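PDB 5XIO: proline-tRNA synthetase class II aaRS (Ybak RNA binding domain plus tRNA synthetase) from Cryptosporidium parvum, which probably joins L-proline to tRNA(Pro) at the expense of ATP, through a chain that holds its catalytic core, anticodon-binding and C-terminal zinc-binding parts. Local coordinates for residues V62-F67 and N134-I139; A91-S96 and E103-R108. All coordinates share one frame; numbering follows the deposited sequence.

Contact 1 of 2, residues V62-F67 and N134-I139; sequences VQNAYF and NQWTSI
A short parallel pairing at the edge of the class II catalytic sheet joins N64 to N134, with strand 63-64 lying beside strand 131-140. Two backbone bonds make it. N134 N donates to Q63 O at 3.0 Å, and A65 N donates to N134 O at 2.9 Å. The N64 and N134 side chains lie side by side on the same face of the sheet and point the same way. N134 ND2 donates to N64 OD1 at 2.9 Å. The acceptor lies in the N134 amide plane, but the donor sits above the carbonyl plane of N64; the two amide planes are 46° apart. Both amides are also gripped at their other ends. N134 OD1 takes a bond from Q159. N64 ND2 bonds to D54 of its own chain and to E47 of the second subunit. D54 also accepts from W136 NE1.

Past A65 the backbones part, and Q135 spans the gap. Its CG sits between the backbone N and the carbonyl carbon (chi1 58°), and the chain beyond is extended. This carries OE1 to F67 N at 2.9 Å in a nearly straight bond of 173°. The Q135 amide stands almost perpendicular to the F67 ring, with OE1 near the ring edge. A water bridges A65 O and W136 N where direct pairing has ended. V62 CG1 packs on N134 CB at 3.7 Å. The Y66 ring comes obliquely to T137 CG2 through CE1, 3.8 Å away, and its hydroxyl bonds to E155 of the second subunit. Helix 40-58 packs against V62, N64, N134 and W136. This long helix leading into a strand at the dimer interface, laid parallel to the edge of the antiparallel catalytic sheet, is consistent with motif 1 of class II synthetases.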
loop_
_atom_site.group_PDB
_atom_site.type_symbol
_atom_site.label_atom_id
_atom_site.label_comp_id
_atom_site.label_asym_id
_atom_site.label_seq_id
_atom_site.Cartn_x
_atom_site.Cartn_y
_atom_site.Cartn_z
ATOM N N VAL A 62 13.462 -2.153 -10.485
ATOM C CA VAL A 62 12.433 -1.105 -10.435
ATOM C C VAL A 62 12.395 -0.644 -9.010
ATOM O O VAL A 62 12.553 -1.460 -8.124
ATOM C CB VAL A 62 11.066 -1.543 -10.957
ATOM C CG1 VAL A 62 10.131 -0.351 -11.086
ATOM C CG2 VAL A 62 11.196 -2.224 -12.328
ATOM N N GLN A 63 12.232 0.675 -8.810
ATOM C CA GLN A 63 12.176 1.343 -7.511
ATOM C C GLN A 63 10.759 1.879 -7.300
ATOM O O GLN A 63 10.163 2.404 -8.235
ATOM C CB GLN A 63 13.132 2.534 -7.447
ATOM C CG GLN A 63 14.544 2.285 -8.030
ATOM C CD GLN A 63 15.538 3.387 -7.704
ATOM O OE1 GLN A 63 15.604 4.421 -8.361
ATOM N NE2 GLN A 63 16.268 3.185 -6.629
ATOM N N ASN A 64 10.228 1.737 -6.082
ATOM C CA ASN A 64 8.924 2.305 -5.758
ATOM C C ASN A 64 8.943 3.805 -5.376
ATOM O O ASN A 64 9.946 4.325 -4.745
ATOM C CB ASN A 64 8.239 1.480 -4.646
ATOM C CG ASN A 64 7.793 0.081 -5.115
ATOM O OD1 ASN A 64 7.542 -0.173 -6.280
ATOM N ND2 ASN A 64 7.687 -0.819 -4.181
ATOM N N ALA A 65 7.837 4.496 -5.754
ATOM C CA ALA A 65 7.643 5.895 -5.359
ATOM C C ALA A 65 6.195 6.248 -5.179
ATOM O O ALA A 65 5.335 5.442 -5.418
ATOM C CB ALA A 65 8.272 6.816 -6.387
ATOM N N TYR A 66 5.893 7.458 -4.757
ATOM C CA TYR A 66 4.512 7.840 -4.713
ATOM C C TYR A 66 4.314 9.256 -5.187
ATOM O O TYR A 66 4.800 10.167 -4.567
ATOM C CB TYR A 66 3.978 7.672 -3.284
ATOM C CG TYR A 66 2.530 7.879 -3.230
ATOM C CD1 TYR A 66 1.663 6.875 -3.631
ATOM C CD2 TYR A 66 2.012 9.092 -2.897
ATOM C CE1 TYR A 66 0.282 7.058 -3.634
ATOM C CE2 TYR A 66 0.663 9.308 -2.918
ATOM C CZ TYR A 66 -0.219 8.273 -3.284
ATOM O OH TYR A 66 -1.589 8.479 -3.300
ATOM N N PHE A 67 3.551 9.431 -6.266
ATOM C CA PHE A 67 3.233 10.743 -6.862
ATOM C C PHE A 67 1.841 11.182 -6.413
ATOM O O PHE A 67 1.080 10.367 -5.975
ATOM C CB PHE A 67 3.263 10.624 -8.381
ATOM C CG PHE A 67 4.670 10.578 -8.978
ATOM C CD1 PHE A 67 5.441 9.443 -8.879
ATOM C CD2 PHE A 67 5.191 11.680 -9.688
ATOM C CE1 PHE A 67 6.704 9.388 -9.447
ATOM C CE2 PHE A 67 6.440 11.619 -10.255
ATOM C CZ PHE A 67 7.217 10.471 -10.135
ATOM N N ASN A 134 7.879 2.550 -10.233
ATOM C CA ASN A 134 6.569 1.883 -10.027
ATOM C C ASN A 134 5.867 2.552 -8.828
ATOM O O ASN A 134 6.506 2.974 -7.876
ATOM C CB ASN A 134 6.741 0.380 -9.798
ATOM C CG ASN A 134 5.406 -0.372 -9.339
ATOM O OD1 ASN A 134 4.569 -0.757 -10.166
ATOM N ND2 ASN A 134 5.298 -0.666 -8.050
ATOM N N GLN A 135 4.553 2.693 -8.894
ATOM C CA GLN A 135 3.815 2.988 -7.712
ATOM C C GLN A 135 2.536 2.128 -7.553
ATOM O O GLN A 135 1.877 1.747 -8.521
ATOM C CB GLN A 135 3.484 4.468 -7.677
ATOM C CG GLN A 135 2.709 5.011 -8.849
ATOM C CD GLN A 135 2.177 6.463 -8.666
ATOM O OE1 GLN A 135 2.517 7.171 -7.738
ATOM N NE2 GLN A 135 1.309 6.885 -9.596
ATOM N N TRP A 136 2.236 1.812 -6.305
ATOM C CA TRP A 136 0.988 1.134 -5.858
ATOM C C TRP A 136 0.030 2.256 -5.402
ATOM O O TRP A 136 0.360 3.075 -4.544
ATOM C CB TRP A 136 1.335 0.170 -4.696
ATOM C CG TRP A 136 2.219 -1.021 -5.084
ATOM C CD1 TRP A 136 3.602 -1.148 -4.919
ATOM C CD2 TRP A 136 1.785 -2.238 -5.702
ATOM N NE1 TRP A 136 4.026 -2.337 -5.452
ATOM C CE2 TRP A 136 2.930 -3.038 -5.909
ATOM C CE3 TRP A 136 0.528 -2.739 -6.089
ATOM C CZ2 TRP A 136 2.849 -4.318 -6.491
ATOM C CZ3 TRP A 136 0.463 -3.977 -6.704
ATOM C CH2 TRP A 136 1.620 -4.760 -6.889
ATOM N N THR A 137 -1.131 2.362 -6.036
ATOM C CA THR A 137 -2.047 3.504 -5.790
ATOM C C THR A 137 -3.516 3.069 -6.069
ATOM O O THR A 137 -3.794 1.965 -6.521
ATOM C CB THR A 137 -1.729 4.732 -6.720
ATOM O OG1 THR A 137 -2.070 4.439 -8.081
ATOM C CG2 THR A 137 -0.218 5.071 -6.824
ATOM N N SER A 138 -4.441 3.975 -5.812
ATOM C CA SER A 138 -5.747 3.824 -6.275
ATOM C C SER A 138 -5.948 4.787 -7.387
ATOM O O SER A 138 -5.237 5.747 -7.519
ATOM C CB SER A 138 -6.775 3.999 -5.167
ATOM O OG SER A 138 -7.058 5.332 -4.862
ATOM N N ILE A 139 -6.947 4.455 -8.179
ATOM C CA ILE A 139 -7.329 5.076 -9.412
ATOM C C ILE A 139 -8.887 5.223 -9.386
ATOM O O ILE A 139 -9.635 4.306 -8.885
ATOM C CB ILE A 139 -6.942 4.172 -10.535
ATOM C CG1 ILE A 139 -5.447 4.106 -10.678
ATOM C CG2 ILE A 139 -7.527 4.641 -11.827
ATOM C CD1 ILE A 139 -4.800 5.337 -11.322
HETATM O O HOH W 1 4.250 2.836 -4.389
#

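Contact 2 of 2, residues A91-S96 and E103-R108; sequences AWVTKS and EPIAIR
W92 lays one face of its indole over A106. A106 CB is 3.9 Å from the centroid of the six-membered ring and 19° off the ring normal, a CH-pi contact displaced toward the rim. The W92 CG lies beside the backbone N (chi1 -68°), which leans the ring across to the partner strand. There CE3 also meets P104 CB at 3.9 Å. W92 and A106 form a non-hydrogen-bonded antiparallel pair. V93 and I105 are the hydrogen-bonded pair next to it. V93 N donates to I105 O at 2.7 Å, and I105 N donates back to V93 O at 3.0 Å. On the face of V93 and I105, V93 CB packs on I105 CG1 at 3.8 Å. On the far side of W92 and A106, I107 N donates to A91 O at 3.1 Å. A water then links A91 N with I107 O.

This is a beta hairpin of strands 91-96 and 99-107. Strand 70-72 pairs with the far edge of 99-107, and its F70 packs on V93 and I105. Helix 73-76 meets W92, P104 and A106. Strand 91-96 also pairs antiparallel with a strand of the second subunit, continuing the sheet across the dimer interface.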
loop_
_atom_site.group_PDB
_atom_site.type_symbol
_atom_site.label_atom_id
_atom_site.label_comp_id
_atom_site.label_asym_id
_atom_site.label_seq_id
_atom_site.Cartn_x
_atom_site.Cartn_y
_atom_site.Cartn_z
ATOM N N ALA A 91 -13.087 12.491 -12.833
ATOM C CA ALA A 91 -13.765 13.136 -11.704
ATOM C C ALA A 91 -13.026 14.408 -11.298
ATOM O O ALA A 91 -11.821 14.364 -11.069
ATOM C CB ALA A 91 -13.846 12.179 -10.521
ATOM N N TRP A 92 -13.750 15.520 -11.181
ATOM C CA TRP A 92 -13.174 16.846 -10.883
ATOM C C TRP A 92 -13.542 17.328 -9.490
ATOM O O TRP A 92 -14.705 17.232 -9.107
ATOM C CB TRP A 92 -13.654 17.878 -11.907
ATOM C CG TRP A 92 -13.131 17.646 -13.266
ATOM C CD1 TRP A 92 -13.731 16.951 -14.278
ATOM C CD2 TRP A 92 -11.866 18.072 -13.761
ATOM N NE1 TRP A 92 -12.912 16.930 -15.382
ATOM C CE2 TRP A 92 -11.770 17.625 -15.097
ATOM C CE3 TRP A 92 -10.803 18.783 -13.202
ATOM C CZ2 TRP A 92 -10.677 17.851 -15.863
ATOM C CZ3 TRP A 92 -9.708 19.038 -13.983
ATOM C CH2 TRP A 92 -9.654 18.582 -15.305
ATOM N N VAL A 93 -12.542 17.849 -8.755
ATOM C CA VAL A 93 -12.756 18.589 -7.484
ATOM C C VAL A 93 -12.899 20.083 -7.782
ATOM O O VAL A 93 -11.975 20.678 -8.386
ATOM C CB VAL A 93 -11.582 18.395 -6.510
ATOM C CG1 VAL A 93 -11.606 19.393 -5.366
ATOM C CG2 VAL A 93 -11.589 16.976 -5.986
ATOM N N THR A 94 -14.053 20.663 -7.392
ATOM C CA THR A 94 -14.358 22.087 -7.628
ATOM C C THR A 94 -14.493 22.949 -6.375
ATOM O O THR A 94 -14.533 24.155 -6.479
ATOM C CB THR A 94 -15.628 22.255 -8.475
ATOM O OG1 THR A 94 -16.760 21.634 -7.826
ATOM C CG2 THR A 94 -15.438 21.596 -9.840
ATOM N N LYS A 95 -14.477 22.341 -5.192
ATOM C CA LYS A 95 -14.879 22.999 -3.957
ATOM C C LYS A 95 -14.034 22.484 -2.839
ATOM O O LYS A 95 -13.722 21.340 -2.832
ATOM C CB LYS A 95 -16.316 22.585 -3.581
ATOM C CG LYS A 95 -17.433 23.431 -4.145
ATOM C CD LYS A 95 -18.762 23.088 -3.489
ATOM C CE LYS A 95 -19.885 23.927 -4.077
ATOM N NZ LYS A 95 -21.180 23.691 -3.374
ATOM N N SER A 96 -13.712 23.320 -1.864
ATOM C CA SER A 96 -13.248 22.856 -0.573
ATOM C C SER A 96 -14.108 23.536 0.425
ATOM O O SER A 96 -14.280 24.736 0.345
ATOM C CB SER A 96 -11.779 23.221 -0.315
ATOM O OG SER A 96 -11.649 24.564 0.108
ATOM N N GLU A 103 -9.625 27.263 -9.752
ATOM C CA GLU A 103 -9.600 26.300 -10.860
ATOM C C GLU A 103 -9.734 24.835 -10.401
ATOM O O GLU A 103 -9.115 24.429 -9.411
ATOM C CB GLU A 103 -8.344 26.467 -11.703
ATOM C CG GLU A 103 -7.054 26.488 -10.912
ATOM C CD GLU A 103 -5.978 27.267 -11.643
ATOM O OE1 GLU A 103 -6.320 28.353 -12.176
ATOM O OE2 GLU A 103 -4.809 26.797 -11.697
ATOM N N PRO A 104 -10.527 24.041 -11.148
ATOM C CA PRO A 104 -10.757 22.663 -10.772
ATOM C C PRO A 104 -9.495 21.786 -10.889
ATOM O O PRO A 104 -8.562 22.094 -11.675
ATOM C CB PRO A 104 -11.877 22.221 -11.718
ATOM C CG PRO A 104 -11.738 23.083 -12.901
ATOM C CD PRO A 104 -11.215 24.395 -12.403
ATOM N N ILE A 105 -9.460 20.738 -10.063
ATOM C CA ILE A 105 -8.403 19.750 -10.138
ATOM C C ILE A 105 -8.953 18.343 -10.265
ATOM O O ILE A 105 -9.993 18.002 -9.689
ATOM C CB ILE A 105 -7.401 19.816 -8.938
ATOM C CG1 ILE A 105 -8.043 19.319 -7.659
ATOM C CG2 ILE A 105 -6.860 21.236 -8.743
ATOM C CD1 ILE A 105 -7.228 19.649 -6.430
ATOM N N ALA A 106 -8.205 17.519 -11.001
ATOM C CA ALA A 106 -8.642 16.185 -11.344
ATOM C C ALA A 106 -8.031 15.157 -10.465
ATOM O O ALA A 106 -6.802 15.196 -10.204
ATOM C CB ALA A 106 -8.275 15.857 -12.760
ATOM N N ILE A 107 -8.879 14.212 -10.055
ATOM C CA ILE A 107 -8.417 12.977 -9.517
ATOM C C ILE A 107 -7.824 12.117 -10.609
ATOM O O ILE A 107 -8.389 11.905 -11.726
ATOM C CB ILE A 107 -9.509 12.150 -8.862
ATOM C CG1 ILE A 107 -9.976 12.793 -7.614
ATOM C CG2 ILE A 107 -8.949 10.800 -8.398
ATOM C CD1 ILE A 107 -11.367 12.267 -7.234
ATOM N N ARG A 108 -6.653 11.626 -10.285
ATOM C CA ARG A 108 -5.822 10.812 -11.136
ATOM C C ARG A 108 -6.441 9.560 -11.763
ATOM O O ARG A 108 -6.848 8.663 -11.106
ATOM C CB ARG A 108 -4.536 10.534 -10.359
ATOM C CG ARG A 108 -3.748 9.304 -10.650
ATOM C CD ARG A 108 -3.720 8.453 -9.419
ATOM N NE ARG A 108 -2.557 8.679 -8.612
ATOM C CZ ARG A 108 -2.531 8.478 -7.318
ATOM N NH1 ARG A 108 -3.587 8.034 -6.694
ATOM N NH2 ARG A 108 -1.443 8.712 -6.653
HETATM O O HOH W 2 -10.693 10.698 -12.134
#

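In the fold
The centres of contacts 1 and 2 are about 21 Å apart. The hairpin of contact 2 falls in the chain between 62-67 and 134-139, the two segments of contact 1. They belong to separate sheets. Contact 1 is in the catalytic sheet, and contact 2 is in the three-stranded antiparallel sheet. R108, at the end of 103-108, connects them through weak hydrogen bonds to S138 O, F67 O and Y66 OH. Both contacts also touch the second subunit, so both form part of the dimer interface region. The side chains of Q135 in contact 1 and A106 in contact 2 are each about 8 Å from the bound halofuginone.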